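Local coordinates for carbohydrate-binding protein (Flavonifractor plautii, PDB 6N1B) that probably removes the acetyl group from N-acetylgalactosamine of the blood group A antigen, in a gut bacterial pathway that converts type A blood to type O, at residues Pro270-Val275 / Ile287-Ala292; Leu301-Ser306 / Lys318-Pro323; Tyr129-Ala134 / Arg172-Pro177; Ile154-Val159 / Ala181-Ala186. All blocks are in the same frame, centred on the assembly; numbering follows the deposited sequence.

Contact 1 (Pro270-Val275 / Ile287-Ala292); sequences PWHQDV and ISQCFA. With CA (calcium ion), chain C; CA (calcium ion), chain D; GLA (alpha-D-galactopyranose), chain B.
Gln289 lies alongside both Trp271 and His272, its side chain pointing the same way as theirs. Its amide is turned almost square to each ring, 80° from the indole and 77° from the imidazole. The amide sits at the edge of the indole, near its plane, with Gln289 OE1 3.4 Å from Trp271 CD1. The same OE1 touches His272 CB. Gln289 NE2 is hydrogen-bonded to Ser299 OG, which ties down the other end of the amide. CG of Gln289 stands opposite its own backbone N (chi1 175°) and the chain runs on extended, which carries the amide up to the two rings. Trp271 and His272 share this one partner because of a classic beta bulge in the antiparallel hairpin of strands 269-278 and 283-291. Gln289 O accepts from both Trp271 N (2.9 Å) and His272 N (3.3 Å), and Gln289 N donates to His272 O. Beyond the bulge Asp274 and Ile287 exchange two backbone bonds. Phe291 turns its ring edge, at CE1, to Trp271 CB, 4.0 Å away. His272 NE2 binds one calcium ion at 2.1 Å, and Asp120 is another ligand. His272 ND1 donates to Trp271 O at 2.7 Å, in the ring plane, which, with the metal bond at NE2, holds the rotation of the imidazole. Asp274 OD1 binds a second calcium ion at 2.4 Å, a site shared with Asp56 and Asp122. Trp271 NE1 is hydrogen-bonded to Tyr335 OH, and Trp271 CH2 reaches O5 of the bound galactose. One water bridges His272 O, Gln273 OE1 and Ser288 OG.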
# COMPACT_ATOMS: atom_id res chain seq x y z
N PRO A 270 4.59 -1.41 -14.40
CA PRO A 270 4.21 -1.33 -13.01
C PRO A 270 5.44 -1.29 -12.10
O PRO A 270 6.43 -1.96 -12.30
CB PRO A 270 3.42 -2.61 -12.75
CG PRO A 270 4.03 -3.60 -13.77
CD PRO A 270 4.35 -2.73 -14.96
N TRP A 271 5.25 -0.58 -10.96
CA TRP A 271 6.12 -0.75 -9.79
C TRP A 271 5.39 -1.25 -8.59
O TRP A 271 5.67 -2.34 -8.04
CB TRP A 271 6.95 0.55 -9.42
CG TRP A 271 7.84 0.34 -8.22
CD1 TRP A 271 7.75 1.01 -6.99
CD2 TRP A 271 8.87 -0.66 -8.05
NE1 TRP A 271 8.68 0.54 -6.16
CE2 TRP A 271 9.41 -0.47 -6.76
CE3 TRP A 271 9.47 -1.60 -8.92
CZ2 TRP A 271 10.41 -1.22 -6.25
CZ3 TRP A 271 10.51 -2.35 -8.40
CH2 TRP A 271 10.99 -2.20 -7.09
N HIS A 272 4.40 -0.49 -8.09
CA HIS A 272 3.66 -0.80 -6.88
C HIS A 272 2.19 -0.45 -7.17
O HIS A 272 1.89 0.34 -8.06
CB HIS A 272 4.19 -0.05 -5.65
CG HIS A 272 5.35 -0.60 -4.96
ND1 HIS A 272 6.22 -1.53 -5.49
CD2 HIS A 272 5.81 -0.33 -3.70
CE1 HIS A 272 7.14 -1.83 -4.56
NE2 HIS A 272 6.93 -1.14 -3.46
N GLN A 273 1.25 -1.03 -6.40
CA GLN A 273 -0.18 -0.84 -6.72
C GLN A 273 -1.07 -1.16 -5.53
O GLN A 273 -0.68 -1.90 -4.63
CB GLN A 273 -0.60 -1.72 -7.90
CG GLN A 273 -0.34 -3.23 -7.69
CD GLN A 273 1.10 -3.69 -7.92
OE1 GLN A 273 1.77 -3.21 -8.88
NE2 GLN A 273 1.58 -4.63 -7.06
N ASP A 274 -2.29 -0.58 -5.60
CA ASP A 274 -3.38 -0.88 -4.64
C ASP A 274 -4.61 -1.08 -5.53
O ASP A 274 -4.89 -0.32 -6.44
CB ASP A 274 -3.61 0.30 -3.68
CG ASP A 274 -4.63 0.01 -2.61
OD1 ASP A 274 -4.63 -1.15 -2.08
OD2 ASP A 274 -5.38 0.93 -2.22
N VAL A 275 -5.37 -2.09 -5.14
CA VAL A 275 -6.66 -2.43 -5.86
C VAL A 275 -7.83 -2.37 -4.89
O VAL A 275 -7.72 -2.75 -3.74
CB VAL A 275 -6.58 -3.82 -6.51
CG1 VAL A 275 -7.88 -4.18 -7.25
CG2 VAL A 275 -5.39 -3.89 -7.47
N ILE A 287 -4.99 1.90 -8.48
CA ILE A 287 -4.02 2.99 -8.61
C ILE A 287 -2.66 2.35 -8.67
O ILE A 287 -2.20 1.70 -7.72
CB ILE A 287 -4.17 3.99 -7.39
CG1 ILE A 287 -5.45 4.72 -7.49
CG2 ILE A 287 -3.01 4.94 -7.43
CD1 ILE A 287 -5.66 5.77 -6.41
N SER A 288 -2.00 2.56 -9.80
CA SER A 288 -0.67 1.99 -10.10
C SER A 288 0.42 3.09 -10.05
O SER A 288 0.31 4.08 -10.80
CB SER A 288 -0.70 1.37 -11.52
OG SER A 288 0.58 1.03 -11.93
N GLN A 289 1.41 2.88 -9.21
CA GLN A 289 2.64 3.67 -9.29
C GLN A 289 3.46 3.02 -10.39
O GLN A 289 3.82 1.83 -10.30
CB GLN A 289 3.39 3.57 -7.94
CG GLN A 289 4.73 4.27 -8.01
CD GLN A 289 5.68 3.89 -6.90
OE1 GLN A 289 5.32 3.11 -6.00
NE2 GLN A 289 6.96 4.36 -7.01
N CYS A 290 3.71 3.78 -11.47
CA CYS A 290 4.21 3.25 -12.72
C CYS A 290 5.17 4.18 -13.38
O CYS A 290 5.35 5.34 -12.92
CB CYS A 290 3.05 2.81 -13.63
SG CYS A 290 1.94 4.19 -14.05
N PHE A 291 5.76 3.79 -14.50
CA PHE A 291 6.85 4.54 -15.11
C PHE A 291 7.01 4.16 -16.56
O PHE A 291 6.77 2.96 -16.92
CB PHE A 291 8.14 4.37 -14.32
CG PHE A 291 8.58 2.94 -14.21
CD1 PHE A 291 8.08 2.10 -13.22
CD2 PHE A 291 9.47 2.42 -15.16
CE1 PHE A 291 8.46 0.78 -13.17
CE2 PHE A 291 9.85 1.11 -15.08
CZ PHE A 291 9.31 0.27 -14.12
N ALA A 292 7.51 5.08 -17.37
CA ALA A 292 7.78 4.81 -18.81
C ALA A 292 9.25 4.58 -19.09
O ALA A 292 9.59 4.04 -20.16
CB ALA A 292 7.31 5.97 -19.67
CA CA C . 8.09 -1.35 -1.74
CA CA D . -5.37 -2.05 0.04
C1 GLA B . 13.26 -0.97 -3.45
C2 GLA B . 12.08 -1.43 -2.53
C3 GLA B . 12.48 -2.71 -1.79
C4 GLA B . 12.96 -3.84 -2.78
C5 GLA B . 14.01 -3.26 -3.78
C6 GLA B . 14.24 -4.16 -4.93
O2 GLA B . 11.87 -0.33 -1.57
O3 GLA B . 11.30 -3.21 -0.78
O4 GLA B . 11.81 -4.27 -3.42
O5 GLA B . 13.51 -2.03 -4.45
O6 GLA B . 15.31 -3.67 -5.85
O HOH W 1 1.89 -0.95 -10.54
O HOH W 2 -6.81 -0.26 -0.40
O HOH W 3 9.66 -0.19 -2.22
O HOH W 4 7.09 0.24 -0.68
O HOH W 5 9.60 -1.34 -0.21
O HOH W 6 8.98 -3.07 -2.65

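Contact 2 (Leu301-Ser306 / Lys318-Pro323); sequences LHLTTS and KPLLSP
His302 has CG opposite its carbonyl carbon (chi1 -78°), and chi2 of -102° turns the ring so that one face meets Pro319. The CB of His302 starts out away from residues 318-323, so these two torsions are what bring the ring back to them. Pro319 CA stands over that face, a CH-pi contact 3.8 Å from the centroid of the His302 ring. The backbone beside it forms a classic beta bulge, in which Leu320 and Leu321 both face Leu301. Leu301 N donates to Leu321 O at 2.9 Å in a nearly straight bond (170°). Leu301 O takes Leu320 N at 2.7 Å and, weakly, Leu321 N. The loop of residues 318-323 is thereby fastened to strand 300-306 by a single antiparallel bridge. Four leucines make the apolar side. Leu301 and Leu321 lie side by side and point the same way, with Leu301 CD1 3.8 Å from Leu321 CB. Leu320 CD2 meets Leu303 CD1 at 4.2 Å. Helix 396-404 packs on Leu303 and Leu320 through Met399, and Ile334 touches Leu301 and Leu321. One water joins both segments: it donates to Lys318 O, accepts from Leu303 N and is hydrogen-bonded to His302 ND1 at 3.0 Å.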
# COMPACT_ATOMS: atom_id res chain seq x y z
N LEU A 301 1.36 8.20 -10.73
CA LEU A 301 0.26 7.25 -10.60
C LEU A 301 -0.56 7.35 -11.90
O LEU A 301 -0.81 8.40 -12.46
CB LEU A 301 -0.69 7.63 -9.46
CG LEU A 301 -0.07 7.69 -8.09
CD1 LEU A 301 -1.07 8.05 -7.03
CD2 LEU A 301 0.73 6.45 -7.72
N HIS A 302 -1.06 6.14 -12.29
CA HIS A 302 -2.10 5.99 -13.30
C HIS A 302 -3.32 5.19 -12.71
O HIS A 302 -3.07 4.42 -11.79
CB HIS A 302 -1.59 5.40 -14.63
CG HIS A 302 -0.89 6.39 -15.51
ND1 HIS A 302 -1.55 6.96 -16.62
CD2 HIS A 302 0.35 6.90 -15.51
CE1 HIS A 302 -0.72 7.82 -17.19
NE2 HIS A 302 0.42 7.81 -16.55
N LEU A 303 -4.45 5.38 -13.33
CA LEU A 303 -5.65 4.65 -12.96
C LEU A 303 -5.93 3.56 -14.01
O LEU A 303 -5.88 3.87 -15.21
CB LEU A 303 -6.83 5.61 -12.85
CG LEU A 303 -8.10 5.09 -12.17
CD1 LEU A 303 -7.80 4.93 -10.72
CD2 LEU A 303 -9.25 6.00 -12.48
N THR A 304 -6.33 2.38 -13.54
CA THR A 304 -6.66 1.30 -14.47
C THR A 304 -7.85 0.56 -13.85
O THR A 304 -7.95 0.46 -12.62
CB THR A 304 -5.44 0.43 -14.76
OG1 THR A 304 -5.83 -0.53 -15.76
CG2 THR A 304 -4.80 -0.21 -13.57
N THR A 305 -8.75 0.03 -14.67
CA THR A 305 -9.94 -0.61 -14.18
C THR A 305 -10.19 -1.95 -14.85
O THR A 305 -9.62 -2.20 -15.95
CB THR A 305 -11.17 0.28 -14.35
OG1 THR A 305 -11.53 0.42 -15.72
CG2 THR A 305 -11.05 1.64 -13.72
N SER A 306 -11.04 -2.77 -14.25
CA SER A 306 -11.34 -4.12 -14.75
C SER A 306 -12.64 -4.62 -14.22
O SER A 306 -12.95 -4.47 -13.04
CB SER A 306 -10.25 -5.05 -14.24
OG SER A 306 -10.51 -6.42 -14.59
N LYS A 318 -3.34 10.24 -19.44
CA LYS A 318 -2.82 11.18 -18.52
C LYS A 318 -2.57 10.58 -17.14
O LYS A 318 -3.34 9.72 -16.69
CB LYS A 318 -3.79 12.40 -18.41
CG LYS A 318 -3.83 13.16 -19.75
CD LYS A 318 -4.95 14.17 -19.84
CE LYS A 318 -4.85 15.23 -18.79
NZ LYS A 318 -6.02 16.22 -19.06
N PRO A 319 -1.59 11.09 -16.39
CA PRO A 319 -1.36 10.63 -15.01
C PRO A 319 -2.47 11.06 -14.09
O PRO A 319 -3.06 12.13 -14.22
CB PRO A 319 -0.03 11.26 -14.60
CG PRO A 319 0.08 12.43 -15.52
CD PRO A 319 -0.64 12.11 -16.76
N LEU A 320 -2.77 10.18 -13.14
CA LEU A 320 -3.63 10.51 -12.04
C LEU A 320 -2.92 11.43 -11.04
O LEU A 320 -3.63 12.29 -10.42
CB LEU A 320 -4.05 9.17 -11.32
CG LEU A 320 -4.89 9.24 -10.10
CD1 LEU A 320 -6.27 9.82 -10.46
CD2 LEU A 320 -5.03 7.88 -9.44
N LEU A 321 -1.65 11.31 -10.82
CA LEU A 321 -0.96 12.14 -9.84
C LEU A 321 0.49 12.17 -10.29
O LEU A 321 1.07 11.11 -10.62
CB LEU A 321 -1.10 11.62 -8.42
CG LEU A 321 -0.87 12.59 -7.27
CD1 LEU A 321 -1.96 13.65 -7.30
CD2 LEU A 321 -0.80 11.90 -5.97
N SER A 322 1.15 13.36 -10.17
CA SER A 322 2.50 13.53 -10.57
C SER A 322 3.32 14.19 -9.45
O SER A 322 2.71 14.87 -8.61
CB SER A 322 2.54 14.41 -11.83
OG SER A 322 1.84 13.85 -12.93
N PRO A 323 4.63 14.10 -9.51
CA PRO A 323 5.47 14.83 -8.53
C PRO A 323 5.14 16.32 -8.54
O PRO A 323 4.81 16.91 -9.58
CB PRO A 323 6.91 14.53 -8.99
CG PRO A 323 6.81 13.31 -9.77
CD PRO A 323 5.46 13.24 -10.41
O HOH W 7 -4.44 7.11 -15.94

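Contact 3 (Tyr129-Ala134 / Arg172-Pro177); sequences YDAMMA and RVWSKP
The Tyr129 ring is held between Trp174 on one face and Lys176 on the other. The indole stacks face to face on it, the six-membered ring 3.9 Å from the Tyr129 centroid, with planes 27° apart. The two side chains slide past each other in opposite directions, and Tyr129 CD2 comes within 3.3 Å of Trp174 CE2. Lys176 crosses at about a right angle and sets CG over the opposite face, a CH-pi contact 4.0 Å from the centroid of the Tyr129 ring. Ser175 lies at the tyrosine edge. Ala131 CB lies at the edge of the indole, 4.0 Å from Trp174 CH2, with Met133 SD in a Met-aromatic contact 5.3 Å from the Trp174 six-membered ring centroid. Met133 CE touches Trp174 CZ3. Tyr129 OH donates to Trp174 O at 2.6 Å. Tyr129 is in the turn between strands 116-126 and 131-140, where Asp130 and Ala131 form a G1 beta bulge facing Asn126. The contact binds the short, weakly bonded strand at about 173-174 to the end of this sheet. Tyr129 therefore grips one residue twice, by its ring face and by its hydroxyl, which fixes the tyrosine against both the side chain and the backbone of Trp174.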
# COMPACT_ATOMS: atom_id res chain seq x y z
N TYR A 129 -14.92 -12.75 9.98
CA TYR A 129 -14.22 -12.97 11.20
C TYR A 129 -14.18 -11.70 12.07
O TYR A 129 -13.59 -11.74 13.20
CB TYR A 129 -12.77 -13.46 10.91
CG TYR A 129 -12.74 -14.88 10.44
CD1 TYR A 129 -13.15 -15.23 9.10
CD2 TYR A 129 -12.27 -15.88 11.23
CE1 TYR A 129 -13.05 -16.53 8.64
CE2 TYR A 129 -12.21 -17.24 10.78
CZ TYR A 129 -12.57 -17.54 9.49
OH TYR A 129 -12.51 -18.84 9.02
N ASP A 130 -14.68 -10.56 11.57
CA ASP A 130 -14.61 -9.25 12.15
C ASP A 130 -13.14 -8.94 12.61
O ASP A 130 -12.88 -8.63 13.78
CB ASP A 130 -15.59 -9.15 13.29
CG ASP A 130 -15.71 -7.74 13.84
OD1 ASP A 130 -15.58 -6.74 13.11
OD2 ASP A 130 -16.14 -7.66 15.07
N ALA A 131 -12.24 -9.10 11.68
CA ALA A 131 -10.78 -9.08 11.97
C ALA A 131 -10.06 -8.40 10.82
O ALA A 131 -10.53 -8.47 9.67
CB ALA A 131 -10.22 -10.48 12.13
N MET A 132 -8.96 -7.72 11.10
CA MET A 132 -8.04 -7.21 10.09
C MET A 132 -6.96 -8.22 9.79
O MET A 132 -6.42 -8.91 10.65
CB MET A 132 -7.37 -5.90 10.59
CG MET A 132 -8.36 -4.70 10.77
SD MET A 132 -9.00 -4.10 9.24
CE MET A 132 -10.08 -2.84 9.94
N MET A 133 -6.61 -8.23 8.47
CA MET A 133 -5.56 -9.12 7.94
C MET A 133 -4.48 -8.20 7.30
O MET A 133 -4.78 -7.56 6.32
CB MET A 133 -6.15 -10.04 6.89
CG MET A 133 -7.32 -10.89 7.36
SD MET A 133 -8.07 -11.92 6.08
CE MET A 133 -6.86 -13.23 5.92
N ALA A 134 -3.32 -8.12 7.99
CA ALA A 134 -2.28 -7.24 7.53
C ALA A 134 -1.14 -8.10 6.86
O ALA A 134 -0.51 -8.95 7.53
CB ALA A 134 -1.67 -6.47 8.72
N ARG A 172 -3.50 -25.25 8.21
CA ARG A 172 -3.63 -23.86 7.71
C ARG A 172 -5.05 -23.40 7.68
O ARG A 172 -5.34 -22.37 7.08
CB ARG A 172 -2.92 -23.61 6.37
CG ARG A 172 -1.43 -23.95 6.41
CD ARG A 172 -0.73 -23.84 5.05
NE ARG A 172 -0.80 -22.49 4.50
CZ ARG A 172 0.10 -21.49 4.74
NH1 ARG A 172 1.09 -21.65 5.57
NH2 ARG A 172 -0.08 -20.34 4.12
N VAL A 173 -5.89 -23.98 8.57
CA VAL A 173 -7.27 -23.51 8.69
C VAL A 173 -7.47 -22.57 9.85
O VAL A 173 -7.09 -22.87 11.01
CB VAL A 173 -8.22 -24.73 8.80
CG1 VAL A 173 -9.72 -24.34 9.16
CG2 VAL A 173 -8.15 -25.58 7.52
N TRP A 174 -8.04 -21.40 9.52
CA TRP A 174 -8.46 -20.43 10.51
C TRP A 174 -9.90 -20.69 10.89
O TRP A 174 -10.80 -20.43 10.08
CB TRP A 174 -8.26 -19.05 9.92
CG TRP A 174 -8.60 -17.87 10.79
CD1 TRP A 174 -8.88 -17.84 12.12
CD2 TRP A 174 -8.74 -16.50 10.31
NE1 TRP A 174 -9.08 -16.52 12.51
CE2 TRP A 174 -9.03 -15.70 11.42
CE3 TRP A 174 -8.66 -15.92 9.06
CZ2 TRP A 174 -9.23 -14.34 11.34
CZ3 TRP A 174 -8.82 -14.54 8.99
CH2 TRP A 174 -9.12 -13.76 10.10
N SER A 175 -10.15 -21.32 12.01
CA SER A 175 -11.50 -21.59 12.42
C SER A 175 -12.15 -20.36 13.05
O SER A 175 -11.45 -19.60 13.76
CB SER A 175 -11.52 -22.75 13.43
OG SER A 175 -11.17 -24.00 12.83
N LYS A 176 -13.41 -20.15 12.73
CA LYS A 176 -14.07 -19.00 13.28
C LYS A 176 -14.13 -19.15 14.82
O LYS A 176 -14.53 -20.20 15.34
CB LYS A 176 -15.50 -18.93 12.70
CG LYS A 176 -15.66 -18.56 11.25
CD LYS A 176 -17.15 -18.21 11.01
CE LYS A 176 -17.40 -18.18 9.54
NZ LYS A 176 -17.39 -19.52 8.90
N PRO A 177 -13.84 -18.05 15.53
CA PRO A 177 -13.99 -18.07 16.97
C PRO A 177 -15.41 -18.35 17.40
O PRO A 177 -16.35 -17.81 16.74
CB PRO A 177 -13.58 -16.66 17.45
CG PRO A 177 -12.79 -16.14 16.35
CD PRO A 177 -13.26 -16.79 15.07

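Contact 4 (Ile154-Val159 / Ala181-Ala186); sequences ISYDGV and AERQVA
Tyr156 meets Arg183 mainly through its ring face. Arg183 CA stands over that face in a CH-pi contact, 3.8 Å from the centroid of the Tyr156 ring and 20° off the normal. The arginine side chain bends at chi3 (51°) and brings its guanidinium back beside the ring. Tyr156 CD1 lies over one guanidinium face, 3.5 Å from Arg183 NH1. The planes are 65° apart, so this is not a parallel stack. Val185 adds apolar contact. Val185 CG1 touches Tyr156 CD2 at 3.9 Å; the same methyl also lies against the backbone oxygen of Ile154. Direct polar contact is slight: Arg183 NH2 gives Tyr156 O a weak bond of 3.4 Å. The guanidinium has firmer partners in Asp130 O for NH2 and Tyr129 O for NH1. Water does more. One molecule donates to Glu182 O at 2.7 Å and is hydrogen-bonded to Tyr156 OH at 2.6 Å. That hydroxyl is also bonded to Trp174 NE1. A second water accepts from Arg183 NE at 3.0 Å and gives a weak bond to Tyr156 O. Local turns shape both segments. Ser155 OG accepts from Gly158 N in an ST motif, Asp157 OD1 accepts from Val159 N in an Asx turn, and Arg183 is the centre of an inverse gamma turn. The contact joins the loop leaving strand 148-155 to the turn before strand 185-186. Strand 185-186 pairs with strand 163-164, whose Pro164 touches Ile154 and Tyr156, while Ala131 of strand 131-140 packs against the same two residues.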
# COMPACT_ATOMS: atom_id res chain seq x y z
N ILE A 154 -2.82 -11.12 11.84
CA ILE A 154 -4.26 -10.84 11.96
C ILE A 154 -4.53 -10.23 13.34
O ILE A 154 -3.81 -10.54 14.34
CB ILE A 154 -5.02 -12.18 11.80
CG1 ILE A 154 -4.87 -12.71 10.37
CG2 ILE A 154 -6.50 -12.09 12.21
CD1 ILE A 154 -5.24 -14.15 10.16
N SER A 155 -5.55 -9.35 13.40
CA SER A 155 -5.93 -8.80 14.69
C SER A 155 -7.45 -8.79 14.82
O SER A 155 -8.17 -8.43 13.86
CB SER A 155 -5.41 -7.36 14.83
OG SER A 155 -5.71 -6.78 16.11
N TYR A 156 -7.90 -9.12 16.05
CA TYR A 156 -9.25 -8.96 16.47
C TYR A 156 -9.56 -7.62 17.20
O TYR A 156 -10.73 -7.15 17.15
CB TYR A 156 -9.71 -10.12 17.32
CG TYR A 156 -9.65 -11.47 16.71
CD1 TYR A 156 -10.59 -11.82 15.71
CD2 TYR A 156 -8.75 -12.43 17.05
CE1 TYR A 156 -10.62 -13.12 15.20
CE2 TYR A 156 -8.77 -13.75 16.55
CZ TYR A 156 -9.74 -14.09 15.62
OH TYR A 156 -9.80 -15.36 15.11
N ASP A 157 -8.57 -7.16 17.94
CA ASP A 157 -8.76 -6.05 18.87
C ASP A 157 -8.06 -4.78 18.48
O ASP A 157 -8.24 -3.76 19.12
CB ASP A 157 -8.34 -6.45 20.33
CG ASP A 157 -6.86 -6.71 20.48
OD1 ASP A 157 -6.08 -6.56 19.53
OD2 ASP A 157 -6.49 -7.11 21.62
N GLY A 158 -7.31 -4.79 17.38
CA GLY A 158 -6.60 -3.60 16.86
C GLY A 158 -5.26 -3.32 17.53
O GLY A 158 -4.49 -2.46 17.10
N VAL A 159 -5.01 -4.06 18.63
CA VAL A 159 -3.85 -3.86 19.48
C VAL A 159 -2.79 -4.95 19.32
O VAL A 159 -1.57 -4.71 19.26
CB VAL A 159 -4.32 -3.73 21.01
CG1 VAL A 159 -3.15 -3.68 21.95
CG2 VAL A 159 -5.24 -2.57 21.18
N ALA A 181 -13.34 -15.20 24.17
CA ALA A 181 -12.03 -15.68 24.55
C ALA A 181 -11.26 -16.25 23.36
O ALA A 181 -10.00 -16.24 23.37
CB ALA A 181 -12.12 -16.70 25.67
N GLU A 182 -11.93 -16.75 22.31
CA GLU A 182 -11.23 -17.23 21.15
C GLU A 182 -10.86 -16.13 20.18
O GLU A 182 -10.07 -16.36 19.23
CB GLU A 182 -12.04 -18.29 20.44
CG GLU A 182 -11.98 -19.63 21.15
CD GLU A 182 -12.70 -20.80 20.41
OE1 GLU A 182 -13.40 -20.56 19.42
OE2 GLU A 182 -12.48 -21.95 20.82
N ARG A 183 -11.31 -14.90 20.41
CA ARG A 183 -10.92 -13.73 19.59
C ARG A 183 -9.65 -13.13 20.16
O ARG A 183 -9.58 -11.99 20.57
CB ARG A 183 -12.00 -12.68 19.50
CG ARG A 183 -13.26 -13.12 18.82
CD ARG A 183 -14.35 -12.01 18.72
NE ARG A 183 -13.89 -10.76 18.18
CZ ARG A 183 -13.74 -10.52 16.91
NH1 ARG A 183 -14.10 -11.48 16.02
NH2 ARG A 183 -13.20 -9.43 16.49
N GLN A 184 -8.60 -13.96 20.12
CA GLN A 184 -7.26 -13.58 20.57
C GLN A 184 -6.22 -14.13 19.60
O GLN A 184 -6.54 -15.05 18.83
CB GLN A 184 -7.00 -14.09 21.98
CG GLN A 184 -7.93 -13.60 23.06
CD GLN A 184 -7.46 -14.02 24.47
OE1 GLN A 184 -6.49 -13.46 25.04
NE2 GLN A 184 -8.16 -14.95 25.04
N VAL A 185 -5.06 -13.55 19.65
CA VAL A 185 -3.90 -13.95 18.83
C VAL A 185 -2.70 -14.16 19.69
O VAL A 185 -2.56 -13.53 20.73
CB VAL A 185 -3.61 -12.93 17.69
CG1 VAL A 185 -4.82 -12.69 16.79
CG2 VAL A 185 -3.07 -11.61 18.19
N ALA A 186 -1.72 -14.91 19.17
CA ALA A 186 -0.36 -14.90 19.64
C ALA A 186 0.34 -13.79 18.85
O ALA A 186 0.28 -13.83 17.59
CB ALA A 186 0.23 -16.30 19.41
O HOH W 8 -8.96 -17.12 16.86
O HOH W 9 -12.53 -8.58 19.74

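Overall arrangement
Contacts 1 and 2 are buried and adjoin on one four-stranded sheet, where strands 283-291 and 300-306 are neighbours. Ser288 O and His302 N probably hydrogen-bond between them. Contacts 3 and 4 lie across the chain's centre, partly exposed, on the sheet with strands 131-140 and 148-155. Their segments alternate along the chain, and the two touch where Pro177 of contact 3 packs on Tyr156 of contact 4. The centres of contacts 1 and 3 are about 29 Å apart. Backbone pairing with a bulge marks contacts 1 and 2; aromatic faces dominate contacts 3 and 4. Of the four, contact 1 alone holds calcium and sugar ligands.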